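Local coordinates for DUF4973 domain-containing protein (Bacteroides thetaiotaomicron, PDB 4QNI), which is functionally uncharacterised but, as a two-domain Bacteroides protein with a likely lipoprotein signal in its precursor, probably serves as an auxiliary nutrient-binding protein, at residues N26-Y31 with R164-N169; T218-V223 with Y233-A238. One frame throughout, in Å; residues are numbered along the deposited sequence.

Interaction 1 (N26-Y31 with R164-N169). With EDO (1,2-ethanediol), chain I.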
loop_
_atom_site.group_PDB
_atom_site.type_symbol
_atom_site.label_atom_id
_atom_site.label_comp_id
_atom_site.label_asym_id
_atom_site.label_seq_id
_atom_site.Cartn_x
_atom_site.Cartn_y
_atom_site.Cartn_z
ATOM N N ASN A 26 -7.542 -9.374 18.059
ATOM C CA ASN A 26 -7.885 -8.939 19.392
ATOM C C ASN A 26 -9.380 -9.123 19.598
ATOM O O ASN A 26 -10.177 -8.642 18.807
ATOM C CB ASN A 26 -7.435 -7.485 19.600
ATOM C CG ASN A 26 -5.946 -7.302 19.857
ATOM O OD1 ASN A 26 -5.171 -8.238 20.056
ATOM N ND2 ASN A 26 -5.498 -6.069 19.872
ATOM N N ILE A 27 -9.757 -9.876 20.631
ATOM C CA ILE A 27 -11.138 -10.207 20.954
ATOM C C ILE A 27 -11.412 -9.753 22.379
ATOM O O ILE A 27 -10.717 -10.179 23.310
ATOM C CB ILE A 27 -11.322 -11.743 20.780
ATOM C CG1 ILE A 27 -11.165 -12.212 19.319
ATOM C CG2 ILE A 27 -12.585 -12.266 21.415
ATOM C CD1 ILE A 27 -12.004 -11.568 18.335
ATOM N N TYR A 28 -12.452 -8.955 22.555
ATOM C CA TYR A 28 -12.842 -8.425 23.849
ATOM C C TYR A 28 -14.049 -9.192 24.333
ATOM O O TYR A 28 -15.071 -9.278 23.648
ATOM C CB TYR A 28 -13.089 -6.901 23.753
ATOM C CG TYR A 28 -11.799 -6.108 23.686
ATOM C CD1 TYR A 28 -11.199 -5.614 24.846
ATOM C CD2 TYR A 28 -11.160 -5.869 22.465
ATOM C CE1 TYR A 28 -9.997 -4.901 24.795
ATOM C CE2 TYR A 28 -9.969 -5.144 22.400
ATOM C CZ TYR A 28 -9.379 -4.681 23.570
ATOM O OH TYR A 28 -8.196 -3.971 23.541
ATOM N N VAL A 29 -13.891 -9.805 25.498
ATOM C CA VAL A 29 -14.867 -10.692 26.133
ATOM C C VAL A 29 -15.202 -10.122 27.526
ATOM O O VAL A 29 -14.273 -9.834 28.270
ATOM C CB VAL A 29 -14.315 -12.156 26.246
ATOM C CG1 VAL A 29 -15.395 -13.115 26.723
ATOM C CG2 VAL A 29 -13.681 -12.645 24.948
ATOM N N PRO A 30 -16.475 -9.936 27.925
ATOM C CA PRO A 30 -16.719 -9.398 29.277
ATOM C C PRO A 30 -16.150 -10.360 30.305
ATOM O O PRO A 30 -16.241 -11.566 30.093
ATOM C CB PRO A 30 -18.249 -9.268 29.375
ATOM C CG PRO A 30 -18.786 -10.034 28.275
ATOM C CD PRO A 30 -17.733 -10.203 27.204
ATOM N N TYR A 31 -15.488 -9.834 31.368
ATOM C CA TYR A 31 -14.893 -10.674 32.409
ATOM C C TYR A 31 -15.994 -11.558 33.009
ATOM O O TYR A 31 -15.789 -12.755 33.194
ATOM C CB TYR A 31 -14.178 -9.827 33.453
ATOM C CG TYR A 31 -13.742 -10.621 34.663
ATOM C CD1 TYR A 31 -12.586 -11.399 34.633
ATOM C CD2 TYR A 31 -14.483 -10.591 35.847
ATOM C CE1 TYR A 31 -12.188 -12.147 35.742
ATOM C CE2 TYR A 31 -14.091 -11.330 36.959
ATOM C CZ TYR A 31 -12.939 -12.103 36.904
ATOM O OH TYR A 31 -12.524 -12.816 38.004
ATOM N N ARG A 164 -6.161 -13.045 20.582
ATOM C CA ARG A 164 -5.676 -12.400 21.785
ATOM C C ARG A 164 -6.911 -12.054 22.579
ATOM O O ARG A 164 -7.721 -11.212 22.136
ATOM C CB ARG A 164 -4.816 -11.155 21.492
ATOM C CG ARG A 164 -4.415 -10.399 22.763
ATOM C CD ARG A 164 -3.188 -11.004 23.420
ATOM N NE ARG A 164 -2.849 -10.357 24.690
ATOM C CZ ARG A 164 -2.001 -9.339 24.833
ATOM N NH1 ARG A 164 -1.450 -8.769 23.773
ATOM N NH2 ARG A 164 -1.732 -8.860 26.036
ATOM N N ILE A 165 -7.124 -12.797 23.672
ATOM C CA ILE A 165 -8.323 -12.593 24.471
ATOM C C ILE A 165 -8.105 -11.539 25.499
ATOM O O ILE A 165 -7.204 -11.659 26.353
ATOM C CB ILE A 165 -8.804 -13.906 25.153
ATOM C CG1 ILE A 165 -8.995 -15.067 24.127
ATOM C CG2 ILE A 165 -10.044 -13.653 26.023
ATOM C CD1 ILE A 165 -9.968 -14.831 23.054
ATOM N N PHE A 166 -8.957 -10.530 25.455
ATOM C CA PHE A 166 -8.974 -9.524 26.509
ATOM C C PHE A 166 -10.283 -9.585 27.296
ATOM O O PHE A 166 -11.302 -9.104 26.794
ATOM C CB PHE A 166 -8.784 -8.086 25.982
ATOM C CG PHE A 166 -7.413 -7.773 25.460
ATOM C CD1 PHE A 166 -6.325 -7.682 26.327
ATOM C CD2 PHE A 166 -7.197 -7.586 24.103
ATOM C CE1 PHE A 166 -5.046 -7.399 25.835
ATOM C CE2 PHE A 166 -5.921 -7.294 23.622
ATOM C CZ PHE A 166 -4.857 -7.213 24.488
ATOM N N PRO A 167 -10.294 -10.115 28.533
ATOM C CA PRO A 167 -11.470 -9.889 29.390
ATOM C C PRO A 167 -11.635 -8.384 29.632
ATOM O O PRO A 167 -10.644 -7.643 29.648
ATOM C CB PRO A 167 -11.100 -10.574 30.715
ATOM C CG PRO A 167 -9.862 -11.310 30.455
ATOM C CD PRO A 167 -9.179 -10.682 29.307
ATOM N N PHE A 168 -12.847 -7.915 29.810
ATOM C CA PHE A 168 -12.990 -6.510 30.154
ATOM C C PHE A 168 -13.971 -6.355 31.281
ATOM O O PHE A 168 -14.954 -7.089 31.337
ATOM C CB PHE A 168 -13.376 -5.625 28.956
ATOM C CG PHE A 168 -14.720 -5.876 28.319
ATOM C CD1 PHE A 168 -15.862 -5.209 28.771
ATOM C CD2 PHE A 168 -14.840 -6.726 27.220
ATOM C CE1 PHE A 168 -17.105 -5.431 28.164
ATOM C CE2 PHE A 168 -16.082 -6.922 26.596
ATOM C CZ PHE A 168 -17.196 -6.261 27.061
ATOM N N ASN A 169 -13.707 -5.397 32.171
ATOM C CA ASN A 169 -14.616 -5.001 33.227
ATOM C C ASN A 169 -14.966 -3.525 32.922
ATOM O O ASN A 169 -14.646 -3.045 31.826
ATOM C CB ASN A 169 -14.002 -5.246 34.623
ATOM C CG ASN A 169 -12.741 -4.458 34.925
ATOM O OD1 ASN A 169 -12.397 -3.490 34.246
ATOM N ND2 ASN A 169 -11.989 -4.890 35.923
HETATM C C1 EDO I . -18.182 -7.572 34.638
HETATM O O1 EDO I . -17.492 -6.712 35.532
HETATM C C2 EDO I . -17.488 -7.679 33.252
HETATM O O2 EDO I . -17.862 -6.604 32.380
HETATM O O HOH W 1 -2.191 -8.135 20.878
#
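Arg164 and Asn26 open a parallel strand pair in a six-stranded mixed sheet, where strand 24-30 runs beside strand 160-168. The carbonyl of Arg164 takes the N-H of Ile27 at 2.9 Å between N and O. The Arg164 side chain lies alongside Asn26, whose OD1 is 3.3 Å from Arg164 CB, and one water joins that OD1 to Arg164 NH1; NH2 pairs with Glu225. Ile165 turns to the other face, its CD1 meeting Ile27 CG2 and its CG2 meeting Val29 CG2; Tyr50 of strand 47-56 and Phe125 of strand 118-126 pack against this face. Phe166 uses both backbone groups: its N-H bonds to Ile27 O almost straight, and its O receives Val29 N. Its ring and that of Tyr28 point the same way, planes 24° apart but slid so far that they barely overlap; Tyr28 CE1 packs 3.6 Å from Phe166 CB. Pro167 has no N-H to give, yet its CA-H approaches Val29 O. Phe168 N bonds to that same oxygen, with a bent angle of 134°, while Phe168 O accepts Tyr31 N. With CG set between the backbone N and carbonyl carbon (chi1 64°), the Phe168 ring swings back over the first strand, and Pro30 CA sits above its centre in a CH-pi contact, 3.8 Å from the ring centroid.

Interaction 2 (T218-V223 with Y233-A238). With EDO (1,2-ethanediol), chain E; EDO (1,2-ethanediol), chain G.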
loop_
_atom_site.group_PDB
_atom_site.type_symbol
_atom_site.label_atom_id
_atom_site.label_comp_id
_atom_site.label_asym_id
_atom_site.label_seq_id
_atom_site.Cartn_x
_atom_site.Cartn_y
_atom_site.Cartn_z
ATOM N N THR A 218 -1.879 -2.067 35.790
ATOM C CA THR A 218 -1.088 -1.461 34.720
ATOM C C THR A 218 0.351 -1.883 35.007
ATOM O O THR A 218 0.668 -2.236 36.157
ATOM C CB THR A 218 -1.212 0.085 34.656
ATOM O OG1 THR A 218 -0.409 0.661 35.694
ATOM C CG2 THR A 218 -2.680 0.640 34.649
ATOM N N TYR A 219 1.230 -1.828 34.027
ATOM C CA TYR A 219 2.636 -1.969 34.357
ATOM C C TYR A 219 3.100 -0.619 34.968
ATOM O O TYR A 219 2.491 0.419 34.689
ATOM C CB TYR A 219 3.486 -2.381 33.149
ATOM C CG TYR A 219 3.153 -3.779 32.681
ATOM C CD1 TYR A 219 3.477 -4.887 33.457
ATOM C CD2 TYR A 219 2.466 -3.990 31.491
ATOM C CE1 TYR A 219 3.088 -6.166 33.080
ATOM C CE2 TYR A 219 2.115 -5.270 31.080
ATOM C CZ TYR A 219 2.424 -6.355 31.880
ATOM O OH TYR A 219 2.106 -7.619 31.474
ATOM N N ALA A 220 4.113 -0.654 35.849
ATOM C CA ALA A 220 4.644 0.541 36.501
ATOM C C ALA A 220 5.250 1.507 35.484
ATOM O O ALA A 220 6.024 1.096 34.621
ATOM C CB ALA A 220 5.677 0.144 37.551
ATOM N N GLY A 221 4.834 2.761 35.559
ATOM C CA GLY A 221 5.272 3.827 34.672
ATOM C C GLY A 221 5.410 3.517 33.191
ATOM O O GLY A 221 4.422 3.278 32.494
ATOM N N ILE A 222 6.660 3.548 32.704
ATOM C CA ILE A 222 7.016 3.366 31.288
ATOM C C ILE A 222 7.096 1.906 30.877
ATOM O O ILE A 222 7.191 1.624 29.678
ATOM C CB ILE A 222 8.322 4.106 30.944
ATOM C CG1 ILE A 222 9.478 3.638 31.843
ATOM C CG2 ILE A 222 8.097 5.610 31.038
ATOM C CD1 ILE A 222 10.720 3.988 31.354
ATOM N N VAL A 223 7.059 0.976 31.855
ATOM C CA VAL A 223 7.073 -0.463 31.564
ATOM C C VAL A 223 5.788 -0.795 30.804
ATOM O O VAL A 223 4.738 -0.208 31.074
ATOM C CB VAL A 223 7.215 -1.319 32.855
ATOM C CG1 VAL A 223 7.236 -2.823 32.544
ATOM C CG2 VAL A 223 8.450 -0.920 33.652
ATOM N N TYR A 233 6.846 -5.560 37.550
ATOM C CA TYR A 233 6.315 -4.195 37.661
ATOM C C TYR A 233 4.768 -4.046 37.523
ATOM O O TYR A 233 4.313 -3.077 36.902
ATOM C CB TYR A 233 7.031 -3.328 36.611
ATOM C CG TYR A 233 8.535 -3.377 36.772
ATOM C CD1 TYR A 233 9.174 -2.646 37.774
ATOM C CD2 TYR A 233 9.319 -4.195 35.958
ATOM C CE1 TYR A 233 10.551 -2.710 37.948
ATOM C CE2 TYR A 233 10.702 -4.268 36.127
ATOM C CZ TYR A 233 11.311 -3.529 37.128
ATOM O OH TYR A 233 12.670 -3.599 37.316
ATOM N N LYS A 234 3.970 -4.920 38.183
ATOM C CA LYS A 234 2.501 -4.792 38.123
ATOM C C LYS A 234 1.947 -3.890 39.238
ATOM O O LYS A 234 2.154 -4.154 40.431
ATOM C CB LYS A 234 1.803 -6.158 38.165
ATOM C CG LYS A 234 2.159 -7.036 36.966
ATOM C CD LYS A 234 1.870 -8.496 37.244
ATOM C CE LYS A 234 0.429 -8.865 36.999
ATOM N NZ LYS A 234 0.161 -10.214 37.527
ATOM N N ILE A 235 1.207 -2.842 38.836
ATOM C CA ILE A 235 0.582 -1.899 39.765
ATOM C C ILE A 235 -0.943 -2.132 39.724
ATOM O O ILE A 235 -1.573 -1.904 38.697
ATOM C CB ILE A 235 0.972 -0.422 39.432
ATOM C CG1 ILE A 235 2.510 -0.211 39.319
ATOM C CG2 ILE A 235 0.319 0.560 40.417
ATOM C CD1 ILE A 235 3.453 -0.722 40.539
ATOM N N LYS A 236 -1.512 -2.585 40.844
ATOM C CA LYS A 236 -2.935 -2.905 40.975
ATOM C C LYS A 236 -3.763 -1.692 41.266
ATOM O O LYS A 236 -3.375 -0.873 42.098
ATOM C CB LYS A 236 -3.159 -3.937 42.089
ATOM C CG LYS A 236 -2.654 -5.339 41.760
ATOM C CD LYS A 236 -2.651 -6.266 42.990
ATOM C CE LYS A 236 -4.023 -6.621 43.541
ATOM N NZ LYS A 236 -3.944 -7.306 44.867
ATOM N N PHE A 237 -4.925 -1.580 40.583
ATOM C CA PHE A 237 -5.917 -0.503 40.769
ATOM C C PHE A 237 -7.266 -1.119 41.126
ATOM O O PHE A 237 -7.869 -1.823 40.308
ATOM C CB PHE A 237 -6.042 0.384 39.521
ATOM C CG PHE A 237 -4.839 1.251 39.222
ATOM C CD1 PHE A 237 -3.700 0.711 38.625
ATOM C CD2 PHE A 237 -4.885 2.632 39.431
ATOM C CE1 PHE A 237 -2.596 1.522 38.324
ATOM C CE2 PHE A 237 -3.786 3.447 39.105
ATOM C CZ PHE A 237 -2.636 2.881 38.596
ATOM N N ALA A 238 -7.705 -0.897 42.366
ATOM C CA ALA A 238 -8.970 -1.426 42.891
ATOM C C ALA A 238 -9.946 -0.272 42.999
ATOM O O ALA A 238 -9.623 0.707 43.640
ATOM C CB ALA A 238 -8.746 -2.094 44.250
HETATM C C1 EDO E . -0.224 3.790 35.402
HETATM O O1 EDO E . 0.378 3.447 36.634
HETATM C C2 EDO E . 0.404 5.057 34.848
HETATM O O2 EDO E . 1.727 4.794 34.419
HETATM C C1 EDO G . -2.886 -10.522 38.968
HETATM O O1 EDO G . -2.766 -10.301 37.568
HETATM C C2 EDO G . -3.768 -11.758 39.251
HETATM O O2 EDO G . -2.998 -12.946 39.090
#
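Backbone hydrogen bonds fix the register between Thr218 and Ile235. Thr218 N reaches Ile235 O at 2.9 Å, and Ile235 N returns to Thr218 O along a nearly linear path, so the two residues form an antiparallel hydrogen-bonded pair. One step on, Tyr219 and Lys234 make the non-hydrogen-bonded pair. A third bond, Ala220 N to Tyr233 O, is short at 2.6 Å but less straight (146°). That same carbonyl oxygen also lies 3.2 Å from Tyr219 CA, in a CA-H...O contact.

The pairing joins strands 215-219 and 234-240, adjacent members of the large antiparallel sheet of the C-terminal domain. Past Tyr219 the first segment leaves the sheet in a type II' turn from Ala220 to Val223, closed by Val223 N bonding to Ala220 O; Gly221 supplies the positive phi (42°) at its second position.

Apolar packing follows the same course. Ala220 CB sits between Tyr233 CB and Ile235 CG1, the latter 3.6 Å from it. The Val223 and Tyr233 side chains cross at about a right angle, Val223 CG2 touching ring atom CG. On the Thr218 face, Thr218 CG2 lies 3.8 Å from Phe237 CE1. On the other face Lys234 runs alongside Tyr219, its CG against ring atom CE1.

With OG1 held between backbone N and carbonyl carbon (chi1 77°), Thr218 donates to Tyr219 O from above the carbonyl plane, and OG1 also accepts a weak bond from an ethanediol. The Tyr233 hydroxyl bonds to Ile299 N. Lys234 NZ forms a salt bridge with Asp131 and bonds to O1 of a second ethanediol at 2.9 Å.

How the interactions relate
From the N terminus, residues 26-31 wait for 132 intervening residues before 164-169 returns to pair with them, so interaction 1 closes a long loop that takes in the helix 74-85 and much of the N-terminal domain. Interaction 2 opens only afterwards and closes a loop of nine residues between 218-223 and 233-238; the two are in series, neither nested nor crossed. Interaction 1 ties strands 24-30 and 160-168 together in the mixed sheet, whereas interaction 2 ties strands 215-219 and 234-240 in the large antiparallel sheet. Their centres lie 19 Å apart and their nearest atoms about 7 Å. Glu225, in the short loop of interaction 2, links them through a salt bridge to Arg164.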